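PDB 4GVB: KP6 killer toxin subunit beta from Ustilago maydis virus P6, which forms one half of a secreted antifungal heterodimer that kills sensitive fungal cells, acting after the alpha subunit has recognised cellular receptors. Local coordinates for residues P4-N16 against H69-E81. Residues are numbered along the deposited sequence; the frame is centred on the assembly and turned at random.
Sequences PRPVMCQCVDTTN and HAGTNCQPDPQYE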
# COMPACT_ATOMS: atom_id res chain seq x y z
N PRO B 4 -3.57 7.82 27.51
CA PRO B 4 -3.66 7.27 26.15
C PRO B 4 -4.02 5.78 26.15
O PRO B 4 -3.31 4.98 26.76
CB PRO B 4 -2.26 7.49 25.60
CG PRO B 4 -1.79 8.75 26.28
CD PRO B 4 -2.41 8.72 27.67
N ARG B 5 -5.11 5.43 25.47
CA ARG B 5 -5.61 4.06 25.45
C ARG B 5 -5.47 3.44 24.07
O ARG B 5 -5.22 4.13 23.09
CB ARG B 5 -7.08 4.02 25.86
CG ARG B 5 -7.41 4.89 27.05
CD ARG B 5 -6.62 4.47 28.28
NE ARG B 5 -7.37 3.51 29.10
CZ ARG B 5 -7.15 2.20 29.12
NH1 ARG B 5 -6.18 1.68 28.38
NH2 ARG B 5 -7.89 1.42 29.91
N PRO B 6 -5.63 2.12 24.00
CA PRO B 6 -5.46 1.47 22.70
C PRO B 6 -6.63 1.75 21.76
O PRO B 6 -7.78 1.79 22.18
CB PRO B 6 -5.39 -0.02 23.07
CG PRO B 6 -5.02 -0.03 24.55
CD PRO B 6 -5.72 1.16 25.11
N VAL B 7 -6.30 1.93 20.48
CA VAL B 7 -7.29 2.21 19.45
C VAL B 7 -7.28 1.08 18.42
O VAL B 7 -6.27 0.38 18.28
CB VAL B 7 -6.99 3.57 18.76
CG1 VAL B 7 -5.76 3.47 17.90
CG2 VAL B 7 -8.17 4.02 17.92
N MET B 8 -8.39 0.88 17.73
CA MET B 8 -8.43 -0.04 16.59
C MET B 8 -8.95 0.74 15.38
O MET B 8 -9.87 1.54 15.50
CB MET B 8 -9.29 -1.27 16.89
CG MET B 8 -10.75 -0.97 17.18
SD MET B 8 -11.66 -2.42 17.78
CE MET B 8 -13.33 -1.81 17.72
N CYS B 9 -8.35 0.51 14.22
CA CYS B 9 -8.62 1.33 13.05
C CYS B 9 -8.76 0.53 11.77
O CYS B 9 -8.17 -0.55 11.62
CB CYS B 9 -7.51 2.36 12.85
SG CYS B 9 -7.20 3.51 14.21
N GLN B 10 -9.55 1.07 10.85
CA GLN B 10 -9.67 0.57 9.49
C GLN B 10 -9.26 1.70 8.56
O GLN B 10 -9.51 2.87 8.86
CB GLN B 10 -11.12 0.22 9.15
CG GLN B 10 -11.84 -0.75 10.08
CD GLN B 10 -13.29 -0.92 9.66
OE1 GLN B 10 -13.83 -2.03 9.66
NE2 GLN B 10 -13.93 0.17 9.29
N CYS B 11 -8.65 1.37 7.43
CA CYS B 11 -8.55 2.30 6.31
C CYS B 11 -9.86 2.25 5.55
O CYS B 11 -10.42 1.18 5.36
CB CYS B 11 -7.39 1.89 5.38
SG CYS B 11 -5.79 1.91 6.19
N VAL B 12 -10.36 3.41 5.13
CA VAL B 12 -11.65 3.48 4.45
C VAL B 12 -11.57 4.41 3.24
O VAL B 12 -10.73 5.30 3.18
CB VAL B 12 -12.76 3.98 5.41
CG1 VAL B 12 -12.94 3.01 6.57
CG2 VAL B 12 -12.43 5.38 5.93
N ASP B 13 -12.47 4.19 2.29
CA ASP B 13 -12.51 5.01 1.10
C ASP B 13 -12.95 6.43 1.44
O ASP B 13 -13.76 6.66 2.35
CB ASP B 13 -13.45 4.40 0.05
CG ASP B 13 -13.02 4.73 -1.36
OD1 ASP B 13 -12.11 5.57 -1.53
OD2 ASP B 13 -13.58 4.13 -2.31
N THR B 14 -12.41 7.40 0.72
CA THR B 14 -12.74 8.79 0.96
C THR B 14 -14.00 9.15 0.17
O THR B 14 -14.27 10.32 -0.06
CB THR B 14 -11.57 9.71 0.56
OG1 THR B 14 -11.24 9.50 -0.82
CG2 THR B 14 -10.35 9.42 1.40
N THR B 15 -14.77 8.14 -0.24
CA THR B 15 -16.01 8.36 -0.98
C THR B 15 -17.19 7.67 -0.30
O THR B 15 -17.39 7.78 0.91
CB THR B 15 -15.92 7.85 -2.45
OG1 THR B 15 -15.78 6.42 -2.47
CG2 THR B 15 -14.75 8.50 -3.20
N ASN B 16 -17.96 6.94 -1.11
CA ASN B 16 -19.20 6.27 -0.66
C ASN B 16 -19.22 5.79 0.79
O ASN B 16 -18.81 4.67 1.10
CB ASN B 16 -19.56 5.12 -1.61
CG ASN B 16 -18.36 4.25 -1.98
OD1 ASN B 16 -17.68 4.51 -2.98
ND2 ASN B 16 -18.11 3.22 -1.18
N HIS B 69 -5.58 6.44 -1.46
CA HIS B 69 -6.25 7.68 -1.10
C HIS B 69 -7.35 7.32 -0.12
O HIS B 69 -8.52 7.13 -0.50
CB HIS B 69 -6.83 8.41 -2.29
CG HIS B 69 -7.40 9.76 -1.94
ND1 HIS B 69 -6.62 10.81 -1.52
CD2 HIS B 69 -8.68 10.21 -1.90
CE1 HIS B 69 -7.38 11.85 -1.26
NE2 HIS B 69 -8.64 11.51 -1.48
N ALA B 70 -6.98 7.20 1.15
CA ALA B 70 -7.89 6.66 2.14
C ALA B 70 -7.97 7.54 3.38
O ALA B 70 -7.07 8.32 3.68
CB ALA B 70 -7.47 5.25 2.53
N GLY B 71 -9.08 7.41 4.10
CA GLY B 71 -9.21 8.02 5.40
C GLY B 71 -9.16 6.88 6.39
O GLY B 71 -8.88 5.74 6.02
N THR B 72 -9.46 7.18 7.65
CA THR B 72 -9.41 6.16 8.66
C THR B 72 -10.61 6.27 9.56
O THR B 72 -11.09 7.36 9.83
CB THR B 72 -8.15 6.29 9.53
OG1 THR B 72 -8.19 7.53 10.24
CG2 THR B 72 -6.88 6.20 8.67
N ASN B 73 -11.11 5.12 10.00
CA ASN B 73 -12.11 5.10 11.06
C ASN B 73 -11.42 4.45 12.24
O ASN B 73 -10.93 3.34 12.12
CB ASN B 73 -13.33 4.26 10.66
CG ASN B 73 -14.09 4.85 9.49
OD1 ASN B 73 -13.86 5.99 9.07
ND2 ASN B 73 -15.03 4.08 8.95
N CYS B 74 -11.36 5.15 13.36
CA CYS B 74 -10.66 4.62 14.52
C CYS B 74 -11.60 4.62 15.71
O CYS B 74 -12.45 5.50 15.82
CB CYS B 74 -9.43 5.46 14.86
SG CYS B 74 -8.05 5.29 13.71
N GLN B 75 -11.44 3.65 16.60
CA GLN B 75 -12.17 3.69 17.86
C GLN B 75 -11.41 3.03 18.99
O GLN B 75 -10.49 2.26 18.75
CB GLN B 75 -13.56 3.08 17.71
CG GLN B 75 -13.61 1.71 17.10
CD GLN B 75 -15.03 1.24 16.90
OE1 GLN B 75 -15.59 1.34 15.81
NE2 GLN B 75 -15.64 0.75 17.97
N PRO B 76 -11.79 3.33 20.24
CA PRO B 76 -11.10 2.64 21.32
C PRO B 76 -11.34 1.14 21.20
O PRO B 76 -12.43 0.70 20.84
CB PRO B 76 -11.73 3.22 22.59
CG PRO B 76 -13.03 3.82 22.14
CD PRO B 76 -12.86 4.22 20.72
N ASP B 77 -10.29 0.37 21.46
CA ASP B 77 -10.36 -1.08 21.35
C ASP B 77 -10.91 -1.63 22.66
O ASP B 77 -10.26 -1.51 23.69
CB ASP B 77 -8.97 -1.64 21.09
CG ASP B 77 -8.97 -3.15 20.87
OD1 ASP B 77 -9.97 -3.81 21.20
OD2 ASP B 77 -7.95 -3.67 20.38
N PRO B 78 -12.10 -2.24 22.62
CA PRO B 78 -12.79 -2.74 23.83
C PRO B 78 -11.97 -3.74 24.65
O PRO B 78 -12.15 -3.82 25.87
CB PRO B 78 -14.04 -3.42 23.26
CG PRO B 78 -14.25 -2.80 21.94
CD PRO B 78 -12.89 -2.46 21.40
N GLN B 79 -11.08 -4.49 24.01
CA GLN B 79 -10.31 -5.51 24.72
C GLN B 79 -9.29 -4.91 25.66
O GLN B 79 -8.66 -5.63 26.44
CB GLN B 79 -9.62 -6.47 23.75
CG GLN B 79 -8.36 -5.90 23.12
CD GLN B 79 -7.60 -6.90 22.26
OE1 GLN B 79 -7.44 -8.06 22.63
NE2 GLN B 79 -7.14 -6.45 21.09
N TYR B 80 -9.11 -3.59 25.59
CA TYR B 80 -8.14 -2.91 26.44
C TYR B 80 -8.78 -1.80 27.29
O TYR B 80 -8.07 -1.01 27.93
CB TYR B 80 -6.99 -2.33 25.60
CG TYR B 80 -6.18 -3.36 24.83
CD1 TYR B 80 -5.64 -4.47 25.46
CD2 TYR B 80 -5.94 -3.21 23.46
CE1 TYR B 80 -4.89 -5.40 24.76
CE2 TYR B 80 -5.19 -4.15 22.75
CZ TYR B 80 -4.66 -5.24 23.41
OH TYR B 80 -3.92 -6.18 22.72
N GLU B 81 -10.11 -1.73 27.29
CA GLU B 81 -10.84 -0.70 28.04
C GLU B 81 -11.10 -1.13 29.47
O GLU B 81 -11.81 -2.11 29.71
CB GLU B 81 -12.16 -0.36 27.35
CG GLU B 81 -12.02 0.34 26.00
CD GLU B 81 -13.36 0.79 25.41
OE1 GLU B 81 -14.25 -0.05 25.16
OE2 GLU B 81 -13.52 2.00 25.18
O HOH W 1 -8.83 0.87 24.36
O HOH W 2 -5.81 -2.00 19.71
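Cys-9 and Cys-74 face each other across a two-stranded antiparallel beta ribbon, in which strand 7-13 pairs with strand 70-76 and joins the N-terminal and C-terminal strands of the subunit. Both SG atoms stand beside their backbone N on the same face and meet at 2.0 Å in a disulfide across a non-hydrogen-bonded pair. On either side of it, Met-8 with Gln-75 and Gln-10 with Asn-73 are hydrogen-bonded pairs, each exchanging two N-H···O bonds; Met-8 N to Gln-75 O, 2.7 Å, runs almost along the carbonyl axis. The disulfide face carries Cys-9, Cys-11, Thr-72 and Cys-74. Its tight part is the buried Cys-9 and Cys-11 against Phe-60 of helix 57-67, whose Cys-64 is disulfide-bonded to Cys-11; Thr-72 touches Tyr-61 and Cys-64. On the other face Met-8, Gln-10 and Val-12 are buried, near Arg-47, Phe-45 and Arg-20, whereas the 70-76 side is more open, Gln-75 being exposed. Met-8 leaves the backbone with CG between N and the carbonyl carbon (chi1 61°), then runs extended, so that CE rests 3.6 Å from Gln-75 CG and also meets Pro-78 CD. Past the ribbon, Pro-6 lays CB and CG obliquely against Tyr-80, CB approaching CD2 at 3.3 Å, while the phenol OH is hydrogen-bonded to Ala-48 O. At the opposite end His-69 meets His-21 of the alpha subunit. Asp-77 OD1 accepts from Gln-79 N in an Asx turn, and the hydrogen bond from Asp-77 N joins that turn to Pro-6 O, 3.0 Å, from above the carbonyl plane; a water donates to that same oxygen at 2.6 Å.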